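Local coordinates for protein Ufm1-specific protease (Caenorhabditis elegans, PDB 5EJJ) that cleaves the peptide bond at the C-terminal glycine of the ubiquitin-like modifier UFM1 as a thiol protease and supports delivery of odorant receptors to olfactory cilia, at residues A[131-136]-A[202-207]; A[242-247]-A[341-346]; A[516-521]-A[543-548]; A[367-372]-A[506-511]. All blocks are in the same frame, centred on the assembly; numbering follows the deposited sequence.

Contact 1: A[131-136]-A[202-207]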
loop_
_atom_site.group_PDB
_atom_site.type_symbol
_atom_site.label_atom_id
_atom_site.label_comp_id
_atom_site.label_asym_id
_atom_site.label_seq_id
_atom_site.Cartn_x
_atom_site.Cartn_y
_atom_site.Cartn_z
ATOM N N SER A 131 -10.986 -8.166 -11.049
ATOM C CA SER A 131 -11.244 -8.423 -12.463
ATOM C C SER A 131 -11.048 -7.146 -13.270
ATOM O O SER A 131 -11.145 -6.059 -12.716
ATOM C CB SER A 131 -12.648 -8.992 -12.670
ATOM O OG SER A 131 -13.641 -8.066 -12.275
ATOM N N ARG A 132 -10.713 -7.279 -14.558
ATOM C CA ARG A 132 -10.700 -6.136 -15.470
ATOM C C ARG A 132 -12.096 -5.958 -15.995
ATOM O O ARG A 132 -12.793 -6.928 -16.330
ATOM C CB ARG A 132 -9.814 -6.377 -16.664
ATOM C CG ARG A 132 -8.435 -5.927 -16.496
ATOM C CD ARG A 132 -7.818 -5.584 -17.842
ATOM N NE ARG A 132 -7.167 -4.283 -17.733
ATOM C CZ ARG A 132 -6.650 -3.621 -18.754
ATOM N NH1 ARG A 132 -6.706 -4.169 -19.971
ATOM N NH2 ARG A 132 -6.088 -2.419 -18.551
ATOM N N VAL A 133 -12.515 -4.708 -16.062
ATOM C CA VAL A 133 -13.844 -4.396 -16.532
ATOM C C VAL A 133 -13.721 -3.176 -17.410
ATOM O O VAL A 133 -12.946 -2.274 -17.100
ATOM C CB VAL A 133 -14.753 -4.047 -15.379
ATOM C CG1 VAL A 133 -16.083 -3.712 -15.918
ATOM C CG2 VAL A 133 -14.860 -5.207 -14.407
ATOM N N GLY A 134 -14.451 -3.144 -18.518
ATOM C CA GLY A 134 -14.399 -1.992 -19.400
ATOM C C GLY A 134 -15.786 -1.477 -19.681
ATOM O O GLY A 134 -16.754 -2.232 -19.612
ATOM N N TYR A 135 -15.905 -0.195 -19.981
ATOM C CA TYR A 135 -17.195 0.311 -20.433
ATOM C C TYR A 135 -17.022 1.513 -21.333
ATOM O O TYR A 135 -15.932 2.071 -21.434
ATOM C CB TYR A 135 -18.147 0.608 -19.269
ATOM C CG TYR A 135 -17.515 1.379 -18.142
ATOM C CD1 TYR A 135 -16.850 0.722 -17.115
ATOM C CD2 TYR A 135 -17.585 2.765 -18.094
ATOM C CE1 TYR A 135 -16.274 1.421 -16.093
ATOM C CE2 TYR A 135 -17.013 3.470 -17.061
ATOM C CZ TYR A 135 -16.354 2.788 -16.071
ATOM O OH TYR A 135 -15.778 3.475 -15.039
ATOM N N GLU A 136 -18.093 1.893 -22.011
ATOM C CA GLU A 136 -18.029 3.003 -22.939
ATOM C C GLU A 136 -19.107 4.047 -22.637
ATOM O O GLU A 136 -20.241 3.713 -22.300
ATOM C CB GLU A 136 -18.142 2.471 -24.354
ATOM C CG GLU A 136 -18.152 3.517 -25.432
ATOM C CD GLU A 136 -18.322 2.891 -26.802
ATOM O OE1 GLU A 136 -19.247 2.047 -26.953
ATOM O OE2 GLU A 136 -17.520 3.225 -27.710
ATOM N N PHE A 202 -10.596 -12.992 -11.421
ATOM C CA PHE A 202 -11.725 -13.466 -12.257
ATOM C C PHE A 202 -11.810 -12.794 -13.626
ATOM O O PHE A 202 -11.215 -11.739 -13.871
ATOM C CB PHE A 202 -13.079 -13.235 -11.604
ATOM C CG PHE A 202 -13.277 -13.946 -10.312
ATOM C CD1 PHE A 202 -12.598 -13.543 -9.169
ATOM C CD2 PHE A 202 -14.212 -14.962 -10.209
ATOM C CE1 PHE A 202 -12.826 -14.163 -7.948
ATOM C CE2 PHE A 202 -14.455 -15.606 -8.991
ATOM C CZ PHE A 202 -13.761 -15.204 -7.864
ATOM N N THR A 203 -12.577 -13.416 -14.516
ATOM C CA THR A 203 -12.882 -12.809 -15.801
ATOM C C THR A 203 -14.298 -12.269 -15.735
ATOM O O THR A 203 -15.223 -12.996 -15.362
ATOM C CB THR A 203 -12.751 -13.801 -16.939
ATOM O OG1 THR A 203 -11.361 -14.041 -17.185
ATOM C CG2 THR A 203 -13.361 -13.215 -18.192
ATOM N N ALA A 204 -14.475 -10.987 -16.048
ATOM C CA ALA A 204 -15.808 -10.396 -15.935
ATOM C C ALA A 204 -16.530 -10.488 -17.274
ATOM O O ALA A 204 -15.957 -10.203 -18.342
ATOM C CB ALA A 204 -15.749 -8.959 -15.443
ATOM N N MET A 205 -17.787 -10.907 -17.208
ATOM C CA MET A 205 -18.518 -11.263 -18.402
ATOM C C MET A 205 -19.929 -10.734 -18.372
ATOM O O MET A 205 -20.432 -10.336 -17.332
ATOM C CB MET A 205 -18.527 -12.770 -18.541
ATOM C CG MET A 205 -17.152 -13.279 -18.797
ATOM S SD MET A 205 -17.059 -15.043 -18.901
ATOM C CE MET A 205 -18.173 -15.521 -17.584
ATOM N N GLN A 206 -20.582 -10.757 -19.517
ATOM C CA GLN A 206 -21.926 -10.252 -19.626
ATOM C C GLN A 206 -22.690 -11.103 -20.645
ATOM O O GLN A 206 -22.075 -11.726 -21.537
ATOM C CB GLN A 206 -21.812 -8.832 -20.112
ATOM C CG GLN A 206 -23.049 -8.048 -20.124
ATOM C CD GLN A 206 -22.807 -6.711 -20.752
ATOM O OE1 GLN A 206 -21.823 -6.524 -21.481
ATOM N NE2 GLN A 206 -23.690 -5.760 -20.469
ATOM N N SER A 207 -24.018 -11.132 -20.511
ATOM C CA SER A 207 -24.888 -11.806 -21.481
ATOM C C SER A 207 -24.683 -11.239 -22.901
ATOM O O SER A 207 -24.519 -10.025 -23.068
ATOM C CB SER A 207 -26.349 -11.658 -21.040
ATOM O OG SER A 207 -27.261 -12.167 -21.998
#
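The aromatic ring of Phe202 turns away from strand 131-136, which meets neither its faces nor its edges; Ser131 instead touches the backbone and the root of that side chain. Ser131 CB lies 3.3 Å from Phe202 O, and the two CB atoms, of Ser131 and Phe202, are 4.4 Å apart. The Phe202 side chain touches Tyr164 of strand 163-166.

Two residues on, Ala204 makes the rest of the contact with its single methyl. Its CB meets three groups in turn: Ser131 OG at 3.9 Å, the carbonyl oxygen Arg132 O at 3.7 Å and Val133 CG2 at 4.0 Å. With chi1 of Val133 at 179°, CG1 stands anti to the backbone N and CG2 falls beside that N, which turns CG2, not CG1, toward Ala204.

No backbone or side-chain hydrogen bond joins the two segments, and their short strand axes, 5.8 Å apart at closest, diverge by 34°. The sheet pairing is carried by neighbouring bonds: Phe202 pairs with Val130 just upstream, while Ser131 and Val133 bond to Val243 and Gly241 of strand 235-247. Helix 253-280 covers Val133 through Phe264.

The geometry is that of a parallel strand pair splaying apart beyond its hydrogen-bonded part, strands 199-205 and 127-139 being neighbours inside a mixed five-stranded sheet.

Contact 2: A[242-247]-A[341-346]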
loop_
_atom_site.group_PDB
_atom_site.type_symbol
_atom_site.label_atom_id
_atom_site.label_comp_id
_atom_site.label_asym_id
_atom_site.label_seq_id
_atom_site.Cartn_x
_atom_site.Cartn_y
_atom_site.Cartn_z
ATOM N N GLU A 242 -9.003 -2.248 -13.222
ATOM C CA GLU A 242 -9.225 -3.181 -12.126
ATOM C C GLU A 242 -10.538 -2.898 -11.446
ATOM O O GLU A 242 -10.963 -1.750 -11.364
ATOM C CB GLU A 242 -8.164 -2.995 -11.049
ATOM C CG GLU A 242 -6.734 -3.322 -11.432
ATOM C CD GLU A 242 -5.751 -3.235 -10.232
ATOM O OE1 GLU A 242 -5.898 -2.309 -9.376
ATOM O OE2 GLU A 242 -4.835 -4.108 -10.150
ATOM N N VAL A 243 -11.174 -3.941 -10.931
ATOM C CA VAL A 243 -12.187 -3.763 -9.908
ATOM C C VAL A 243 -11.927 -4.787 -8.805
ATOM O O VAL A 243 -11.989 -5.993 -9.041
ATOM C CB VAL A 243 -13.595 -3.916 -10.458
ATOM C CG1 VAL A 243 -14.603 -3.717 -9.365
ATOM C CG2 VAL A 243 -13.836 -2.912 -11.552
ATOM N N VAL A 244 -11.619 -4.290 -7.602
ATOM C CA VAL A 244 -11.182 -5.117 -6.480
ATOM C C VAL A 244 -12.207 -5.109 -5.368
ATOM O O VAL A 244 -12.651 -4.049 -4.946
ATOM C CB VAL A 244 -9.893 -4.586 -5.885
ATOM C CG1 VAL A 244 -9.384 -5.556 -4.885
ATOM C CG2 VAL A 244 -8.872 -4.356 -6.964
ATOM N N PHE A 245 -12.590 -6.293 -4.894
ATOM C CA PHE A 245 -13.478 -6.408 -3.738
ATOM C C PHE A 245 -13.031 -7.516 -2.775
ATOM O O PHE A 245 -12.494 -8.537 -3.205
ATOM C CB PHE A 245 -14.915 -6.617 -4.177
ATOM C CG PHE A 245 -15.165 -7.904 -4.918
ATOM C CD1 PHE A 245 -14.952 -7.989 -6.290
ATOM C CD2 PHE A 245 -15.677 -9.020 -4.255
ATOM C CE1 PHE A 245 -15.226 -9.168 -6.985
ATOM C CE2 PHE A 245 -15.947 -10.210 -4.946
ATOM C CZ PHE A 245 -15.718 -10.279 -6.316
ATOM N N PRO A 246 -13.223 -7.303 -1.461
ATOM C CA PRO A 246 -12.775 -8.267 -0.457
ATOM C C PRO A 246 -13.543 -9.585 -0.405
ATOM O O PRO A 246 -14.764 -9.597 -0.424
ATOM C CB PRO A 246 -12.960 -7.507 0.855
ATOM C CG PRO A 246 -13.903 -6.459 0.548
ATOM C CD PRO A 246 -13.628 -6.043 -0.832
ATOM N N ALA A 247 -12.786 -10.681 -0.332
ATOM C CA ALA A 247 -13.278 -12.025 -0.021
ATOM C C ALA A 247 -12.959 -12.336 1.438
ATOM O O ALA A 247 -11.797 -12.594 1.779
ATOM C CB ALA A 247 -12.562 -13.020 -0.892
ATOM N N LEU A 341 -0.620 -1.318 -6.036
ATOM C CA LEU A 341 -0.454 -2.755 -5.986
ATOM C C LEU A 341 -0.779 -3.273 -7.370
ATOM O O LEU A 341 -1.581 -2.691 -8.105
ATOM C CB LEU A 341 -1.370 -3.377 -4.934
ATOM C CG LEU A 341 -1.282 -2.553 -3.656
ATOM C CD1 LEU A 341 -2.181 -3.080 -2.537
ATOM C CD2 LEU A 341 0.160 -2.446 -3.197
ATOM N N ALA A 342 -0.145 -4.352 -7.763
ATOM C CA ALA A 342 -0.485 -4.914 -9.047
ATOM C C ALA A 342 -1.213 -6.214 -8.743
ATOM O O ALA A 342 -0.593 -7.281 -8.568
ATOM C CB ALA A 342 0.767 -5.143 -9.861
ATOM N N LEU A 343 -2.533 -6.120 -8.630
ATOM C CA LEU A 343 -3.281 -7.266 -8.156
ATOM C C LEU A 343 -3.759 -8.053 -9.357
ATOM O O LEU A 343 -3.866 -9.291 -9.315
ATOM C CB LEU A 343 -4.445 -6.832 -7.256
ATOM C CG LEU A 343 -4.121 -5.946 -6.043
ATOM C CD1 LEU A 343 -5.383 -5.631 -5.294
ATOM C CD2 LEU A 343 -3.117 -6.562 -5.086
ATOM N N HIS A 344 -4.034 -7.333 -10.442
ATOM C CA HIS A 344 -4.465 -7.999 -11.655
ATOM C C HIS A 344 -3.276 -8.276 -12.572
ATOM O O HIS A 344 -2.373 -7.442 -12.714
ATOM C CB HIS A 344 -5.540 -7.199 -12.385
ATOM C CG HIS A 344 -6.281 -8.005 -13.413
ATOM N ND1 HIS A 344 -6.052 -7.880 -14.767
ATOM C CD2 HIS A 344 -7.230 -8.960 -13.279
ATOM C CE1 HIS A 344 -6.830 -8.722 -15.420
ATOM N NE2 HIS A 344 -7.558 -9.385 -14.542
ATOM N N SER A 345 -3.282 -9.453 -13.186
ATOM C CA SER A 345 -2.153 -9.895 -13.983
ATOM C C SER A 345 -1.979 -9.067 -15.257
ATOM O O SER A 345 -0.890 -9.013 -15.835
ATOM C CB SER A 345 -2.289 -11.380 -14.312
ATOM O OG SER A 345 -3.547 -11.655 -14.901
ATOM N N GLU A 346 -3.044 -8.413 -15.692
ATOM C CA GLU A 346 -2.963 -7.587 -16.887
ATOM C C GLU A 346 -2.724 -6.129 -16.517
ATOM O O GLU A 346 -2.961 -5.224 -17.318
ATOM C CB GLU A 346 -4.232 -7.729 -17.738
ATOM C CG GLU A 346 -4.351 -9.076 -18.447
ATOM C CD GLU A 346 -5.741 -9.334 -19.044
ATOM O OE1 GLU A 346 -6.592 -8.405 -19.042
ATOM O OE2 GLU A 346 -5.981 -10.478 -19.512
HETATM O O HOH W 1 -3.390 -1.124 -8.725
#
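Glu242 and Val244, on strand 235-247 at the border of the mixed five-stranded sheet, receive the irregular segment 341-346, which reaches them through backbone amides and one leucine methyl.

The polar part centres on the buried carboxylate of Glu242. Its chain is extended beyond CG, with chi2 at -174°, and this carries OE2 to two successive backbone amides. His344 N donates to Glu242 OE2 over 3.3 Å and Leu343 N to the same Glu242 OE2 over 3.4 Å. Both bonds are long and weak, but they converge on one oxygen, which also bonds to the hydroxyl of Ser347. The other oxygen, OE1, pairs with Thr292 OG1, so both oxygens of this buried acid have partners. The two amides, though weakly bonded, would probably help to stabilise a negative charge on OE2.

The imidazole of His344 is no direct partner of the acid: Glu242 OE2 and His344 ND1 are 6.1 Å apart, and the carboxylate and ring planes stand 89° to each other. The two side chains slide past one another in opposite directions, touching where His344 CB comes 3.9 Å from Glu242 OE2. The ring itself packs on Arg132 of strand 127-139.

Apolar packing is confined to one methyl against a fork. Leu343 CD1 sits 4.0 Å from Val244 CG1 and almost as near CG2, the side chains crossing at about a right angle, while Val199 of strand 199-205 also touches Leu343.

A water bridges the segments, donating to Leu341 O and, at 2.8 Å, to Glu242 OE1.

Contact 3: A[516-521]-A[543-548]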
loop_
_atom_site.group_PDB
_atom_site.type_symbol
_atom_site.label_atom_id
_atom_site.label_comp_id
_atom_site.label_asym_id
_atom_site.label_seq_id
_atom_site.Cartn_x
_atom_site.Cartn_y
_atom_site.Cartn_z
ATOM N N PHE A 516 20.452 -8.778 13.998
ATOM C CA PHE A 516 20.390 -8.088 12.710
ATOM C C PHE A 516 19.523 -8.838 11.703
ATOM O O PHE A 516 19.698 -10.046 11.504
ATOM C CB PHE A 516 21.794 -7.927 12.131
ATOM C CG PHE A 516 22.666 -6.977 12.895
ATOM C CD1 PHE A 516 22.719 -5.635 12.556
ATOM C CD2 PHE A 516 23.445 -7.424 13.941
ATOM C CE1 PHE A 516 23.526 -4.754 13.254
ATOM C CE2 PHE A 516 24.254 -6.551 14.639
ATOM C CZ PHE A 516 24.291 -5.213 14.298
ATOM N N LEU A 517 18.598 -8.120 11.062
ATOM C CA LEU A 517 17.738 -8.722 10.039
ATOM C C LEU A 517 18.414 -8.695 8.668
ATOM O O LEU A 517 18.575 -7.640 8.055
ATOM C CB LEU A 517 16.360 -8.052 9.993
ATOM C CG LEU A 517 15.365 -8.632 8.976
ATOM C CD1 LEU A 517 15.319 -10.152 8.998
ATOM C CD2 LEU A 517 13.981 -8.071 9.218
ATOM N N VAL A 518 18.807 -9.874 8.194
ATOM C CA VAL A 518 19.645 -9.966 7.008
ATOM C C VAL A 518 18.981 -10.669 5.838
ATOM O O VAL A 518 18.510 -11.804 5.951
ATOM C CB VAL A 518 20.974 -10.678 7.309
ATOM C CG1 VAL A 518 21.859 -10.662 6.070
ATOM C CG2 VAL A 518 21.670 -10.024 8.495
ATOM N N LEU A 519 18.961 -9.965 4.714
ATOM C CA LEU A 519 18.529 -10.522 3.451
ATOM C C LEU A 519 19.792 -10.825 2.634
ATOM O O LEU A 519 20.539 -9.914 2.247
ATOM C CB LEU A 519 17.596 -9.540 2.736
ATOM C CG LEU A 519 16.887 -10.012 1.466
ATOM C CD1 LEU A 519 15.915 -11.140 1.752
ATOM C CD2 LEU A 519 16.183 -8.852 0.794
ATOM N N ASP A 520 20.015 -12.120 2.398
ATOM C CA ASP A 520 21.247 -12.657 1.808
ATOM C C ASP A 520 21.153 -12.788 0.294
ATOM O O ASP A 520 20.413 -13.624 -0.213
ATOM C CB ASP A 520 21.548 -14.031 2.424
ATOM C CG ASP A 520 22.914 -14.573 2.036
ATOM O OD1 ASP A 520 23.192 -14.696 0.822
ATOM O OD2 ASP A 520 23.711 -14.883 2.953
ATOM N N PRO A 521 21.938 -11.980 -0.430
ATOM C CA PRO A 521 21.863 -11.854 -1.892
ATOM C C PRO A 521 22.285 -13.100 -2.644
ATOM O O PRO A 521 22.100 -13.148 -3.860
ATOM C CB PRO A 521 22.844 -10.717 -2.200
ATOM C CG PRO A 521 22.996 -9.979 -0.902
ATOM C CD PRO A 521 22.898 -11.033 0.156
ATOM N N ALA A 543 24.941 -10.832 16.675
ATOM C CA ALA A 543 26.102 -9.971 16.386
ATOM C C ALA A 543 27.359 -10.757 15.988
ATOM O O ALA A 543 28.276 -10.210 15.370
ATOM C CB ALA A 543 26.395 -9.028 17.560
ATOM N N SER A 544 27.371 -12.044 16.337
ATOM C CA SER A 544 28.417 -12.997 15.958
ATOM C C SER A 544 28.250 -13.506 14.516
ATOM O O SER A 544 28.599 -14.648 14.206
ATOM C CB SER A 544 28.388 -14.194 16.915
ATOM O OG SER A 544 27.236 -15.002 16.692
ATOM N N PHE A 545 27.706 -12.656 13.649
ATOM C CA PHE A 545 27.498 -12.980 12.239
ATOM C C PHE A 545 28.542 -12.231 11.419
ATOM O O PHE A 545 28.961 -12.686 10.357
ATOM C CB PHE A 545 26.079 -12.579 11.829
ATOM C CG PHE A 545 25.737 -12.836 10.381
ATOM C CD1 PHE A 545 25.441 -14.119 9.932
ATOM C CD2 PHE A 545 25.639 -11.778 9.480
ATOM C CE1 PHE A 545 25.082 -14.352 8.594
ATOM C CE2 PHE A 545 25.283 -12.004 8.145
ATOM C CZ PHE A 545 25.004 -13.297 7.703
ATOM N N TRP A 546 28.978 -11.086 11.934
ATOM C CA TRP A 546 30.009 -10.300 11.269
ATOM C C TRP A 546 31.431 -10.723 11.687
ATOM O O TRP A 546 31.732 -10.805 12.884
ATOM C CB TRP A 546 29.796 -8.812 11.556
ATOM C CG TRP A 546 28.373 -8.338 11.394
ATOM C CD1 TRP A 546 27.596 -7.741 12.345
ATOM C CD2 TRP A 546 27.564 -8.420 10.212
ATOM N NE1 TRP A 546 26.361 -7.443 11.829
ATOM C CE2 TRP A 546 26.315 -7.854 10.522
ATOM C CE3 TRP A 546 27.777 -8.913 8.922
ATOM C CZ2 TRP A 546 25.288 -7.770 9.591
ATOM C CZ3 TRP A 546 26.758 -8.826 8.003
ATOM C CH2 TRP A 546 25.532 -8.262 8.339
ATOM N N SER A 547 32.299 -10.982 10.701
ATOM C CA SER A 547 33.687 -11.393 10.962
ATOM C C SER A 547 34.469 -10.316 11.732
ATOM O O SER A 547 34.600 -9.177 11.275
ATOM C CB SER A 547 34.403 -11.750 9.648
ATOM O OG SER A 547 35.676 -12.348 9.871
ATOM N N LYS A 548 34.994 -10.698 12.895
ATOM C CA LYS A 548 35.627 -9.757 13.813
ATOM C C LYS A 548 37.023 -9.358 13.349
ATOM O O LYS A 548 37.568 -8.338 13.783
ATOM C CB LYS A 548 35.714 -10.371 15.216
ATOM C CG LYS A 548 34.587 -11.343 15.546
ATOM C CD LYS A 548 35.133 -12.720 15.911
ATOM C CE LYS A 548 36.025 -13.300 14.808
ATOM N NZ LYS A 548 35.297 -13.536 13.523
#
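Phe516 and Val518 project from strand 514-519 onto the aromatic pair Phe545-Trp546, within the antiparallel sheet of a papain-like (clan CA) peptidase domain. The strand runs straight into Asp520, probably an active-site residue by similarity, whose OD1 is hydrogen-bonded to His522 ND1.

The central feature is a T-shaped stack in which Trp546 presents its edge to the face of Phe516. The indole NE1 stands 3.5 Å above the Phe516 ring plane, over its centre, and the Phe516 ring and the five-membered ring of Trp546 have centroids 4.8 Å apart with planes at 74°. Two similar first torsions bring this about: Phe516 (chi1 -68°) and Trp546 (chi1 -46°) each place CG anti to the carbonyl carbon, beside the backbone N. Ala543 approaches the Phe516 ring from another side, its CA lying at the ring edge 4.3 Å from Phe516 CE2. Val477 and Leu480 of helix 477-484 also pack on Phe516. With an alanine here, the indole edge of Trp546 would probably lose the aromatic face it rests on, and a gap would be likely to open toward helix 477-484.

Phe545 differs, with CG anti to the backbone N, and turns its edge to one face of the Trp546 indole, its CD2 3.4 Å above that plane and offset toward the rim.

Val518 meets both rings with one branch: its CG2 comes 4.1 Å from Phe545 CE2 and 4.2 Å from Trp546 CH2.

Contact 4: A[367-372]-A[506-511]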
loop_
_atom_site.group_PDB
_atom_site.type_symbol
_atom_site.label_atom_id
_atom_site.label_comp_id
_atom_site.label_asym_id
_atom_site.label_seq_id
_atom_site.Cartn_x
_atom_site.Cartn_y
_atom_site.Cartn_z
ATOM N N GLN A 367 10.964 -13.493 17.522
ATOM C CA GLN A 367 11.888 -13.761 18.616
ATOM C C GLN A 367 12.312 -12.533 19.445
ATOM O O GLN A 367 13.431 -12.513 19.969
ATOM C CB GLN A 367 13.176 -14.380 18.026
ATOM C CG GLN A 367 13.533 -13.995 16.530
ATOM C CD GLN A 367 13.609 -12.475 16.232
ATOM O OE1 GLN A 367 12.725 -11.924 15.566
ATOM N NE2 GLN A 367 14.670 -11.812 16.712
ATOM N N PRO A 368 11.426 -11.525 19.590
ATOM C CA PRO A 368 11.883 -10.164 19.932
ATOM C C PRO A 368 12.737 -10.232 21.204
ATOM O O PRO A 368 12.246 -10.495 22.296
ATOM C CB PRO A 368 10.583 -9.365 20.060
ATOM C CG PRO A 368 9.592 -10.131 19.238
ATOM C CD PRO A 368 9.947 -11.557 19.478
ATOM N N VAL A 369 14.029 -9.986 21.023
ATOM C CA VAL A 369 15.014 -9.943 22.101
ATOM C C VAL A 369 14.909 -8.589 22.803
ATOM O O VAL A 369 15.166 -8.467 24.001
ATOM C CB VAL A 369 16.447 -10.131 21.533
ATOM C CG1 VAL A 369 17.492 -9.390 22.365
ATOM C CG2 VAL A 369 16.778 -11.616 21.402
ATOM N N GLY A 370 14.516 -7.573 22.052
ATOM C CA GLY A 370 14.356 -6.248 22.607
ATOM C C GLY A 370 13.563 -5.386 21.658
ATOM O O GLY A 370 12.512 -5.805 21.167
ATOM N N GLU A 371 14.095 -4.195 21.384
ATOM C CA GLU A 371 13.438 -3.172 20.561
ATOM C C GLU A 371 13.744 -3.301 19.060
ATOM O O GLU A 371 14.898 -3.194 18.638
ATOM C CB GLU A 371 13.842 -1.769 21.054
ATOM C CG GLU A 371 13.299 -0.611 20.227
ATOM C CD GLU A 371 11.833 -0.317 20.512
ATOM O OE1 GLU A 371 11.362 0.771 20.113
ATOM O OE2 GLU A 371 11.150 -1.164 21.133
ATOM N N ILE A 372 12.709 -3.510 18.254
ATOM C CA ILE A 372 12.897 -3.670 16.817
ATOM C C ILE A 372 12.619 -2.406 16.001
ATOM O O ILE A 372 11.534 -1.824 16.067
ATOM C CB ILE A 372 12.044 -4.817 16.260
ATOM C CG1 ILE A 372 12.575 -6.157 16.753
ATOM C CG2 ILE A 372 12.025 -4.784 14.743
ATOM C CD1 ILE A 372 11.918 -7.337 16.066
ATOM N N ASP A 506 17.536 -5.675 16.129
ATOM C CA ASP A 506 16.816 -6.159 17.312
ATOM C C ASP A 506 17.632 -5.748 18.540
ATOM O O ASP A 506 18.409 -6.539 19.070
ATOM C CB ASP A 506 16.670 -7.689 17.257
ATOM C CG ASP A 506 15.515 -8.218 18.115
ATOM O OD1 ASP A 506 15.081 -9.385 17.894
ATOM O OD2 ASP A 506 15.046 -7.462 18.998
ATOM N N PHE A 507 17.452 -4.505 18.979
ATOM C CA PHE A 507 18.343 -3.876 19.955
ATOM C C PHE A 507 17.734 -3.695 21.354
ATOM O O PHE A 507 16.711 -3.028 21.522
ATOM C CB PHE A 507 18.824 -2.531 19.408
ATOM C CG PHE A 507 19.667 -1.750 20.367
ATOM C CD1 PHE A 507 20.646 -2.377 21.124
ATOM C CD2 PHE A 507 19.502 -0.378 20.492
ATOM C CE1 PHE A 507 21.429 -1.655 22.003
ATOM C CE2 PHE A 507 20.287 0.354 21.366
ATOM C CZ PHE A 507 21.248 -0.284 22.123
ATOM N N ASN A 508 18.406 -4.271 22.352
ATOM C CA ASN A 508 17.993 -4.234 23.761
ATOM C C ASN A 508 18.939 -3.338 24.587
ATOM O O ASN A 508 19.966 -3.809 25.070
ATOM C CB ASN A 508 18.002 -5.675 24.299
ATOM C CG ASN A 508 17.451 -5.802 25.713
ATOM O OD1 ASN A 508 17.695 -4.962 26.579
ATOM N ND2 ASN A 508 16.718 -6.884 25.954
ATOM N N ASP A 509 18.590 -2.061 24.761
ATOM C CA ASP A 509 19.514 -1.071 25.344
ATOM C C ASP A 509 19.966 -1.359 26.783
ATOM O O ASP A 509 20.903 -0.728 27.282
ATOM C CB ASP A 509 18.949 0.355 25.240
ATOM C CG ASP A 509 17.546 0.480 25.823
ATOM O OD1 ASP A 509 17.064 -0.484 26.462
ATOM O OD2 ASP A 509 16.925 1.552 25.646
ATOM N N THR A 510 19.298 -2.308 27.437
ATOM C CA THR A 510 19.668 -2.745 28.784
ATOM C C THR A 510 20.830 -3.736 28.726
ATOM O O THR A 510 21.992 -3.365 28.925
ATOM C CB THR A 510 18.464 -3.396 29.515
ATOM O OG1 THR A 510 17.405 -2.436 29.651
ATOM C CG2 THR A 510 18.867 -3.901 30.900
ATOM N N THR A 511 20.503 -4.993 28.434
ATOM C CA THR A 511 21.494 -6.053 28.321
ATOM C C THR A 511 22.539 -5.705 27.258
ATOM O O THR A 511 23.729 -6.000 27.416
ATOM C CB THR A 511 20.829 -7.405 27.969
ATOM O OG1 THR A 511 20.575 -7.474 26.558
ATOM C CG2 THR A 511 19.519 -7.572 28.732
#
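A short antiparallel bridge joins the weakly bonded start of strand 371-374 to the end of strand 499-507, with Glu371 and Phe507 as its hydrogen-bonded pair. Glu371 N reaches Phe507 O and Phe507 N reaches Glu371 O, each over 2.9 Å.

Just before the bridge, the chain wraps round the carboxylate of Asp506. Gly370 N donates to Asp506 OD2 over 3.1 Å, on the syn side but 34° out of the carboxylate plane. Val369 N adds weak bonds to both oxygens, and Gln367 NE2, 2.7 Å from Asp506 OD1, makes a weak, strongly bent bond (127°), with the amide and carboxylate planes nearly perpendicular. Asp506 has CG anti to the backbone N (chi1 -158°), which swings the acid toward these amides; Ile372 CG1 lies beside it, 3.6 Å from OD2. An alanine here would remove both acceptors and is likely to leave the amides of Val369, Gly370 and Gln367 without their mate and loop 367-370 freer to shift.

Asn508 uses both ends of its amide: ND2 donates across to Val369 O over 3.0 Å, while OD1 accepts from Thr510 N of its own segment at 3.2 Å, an Asx turn.

Among its neighbours, Asp506 is backbone-bonded to Lys515 of strand 514-519, Trp540 of strand 540-542 packs on Gln367, Ile372 and Asp506, and Phe507 rests on Val477 and Arg478 of helix 477-484.

From the N terminus, contact 1 closes first, bringing strand 199-205 back, after 65 residues, to lie parallel beside strand 127-139. Contact 2 then spans 93 residues, bringing the loop 341-346 back to strand 235-247. The two lie in series but touch, their centres 13 Å apart, where Val133 packs on Val243 of the neighbouring strand. The remaining pair lies in the peptidase domain. Contact 4 spans 133 residues and ends before contact 3 opens its short 21-residue loop; strands 499-507 and 514-519, neighbours in one sheet, connect them, centres 16 Å apart. None of the four loops nests or crosses. Contacts 2 and 3, centres 37 Å apart, belong to different sheets, the mixed one and the antiparallel one.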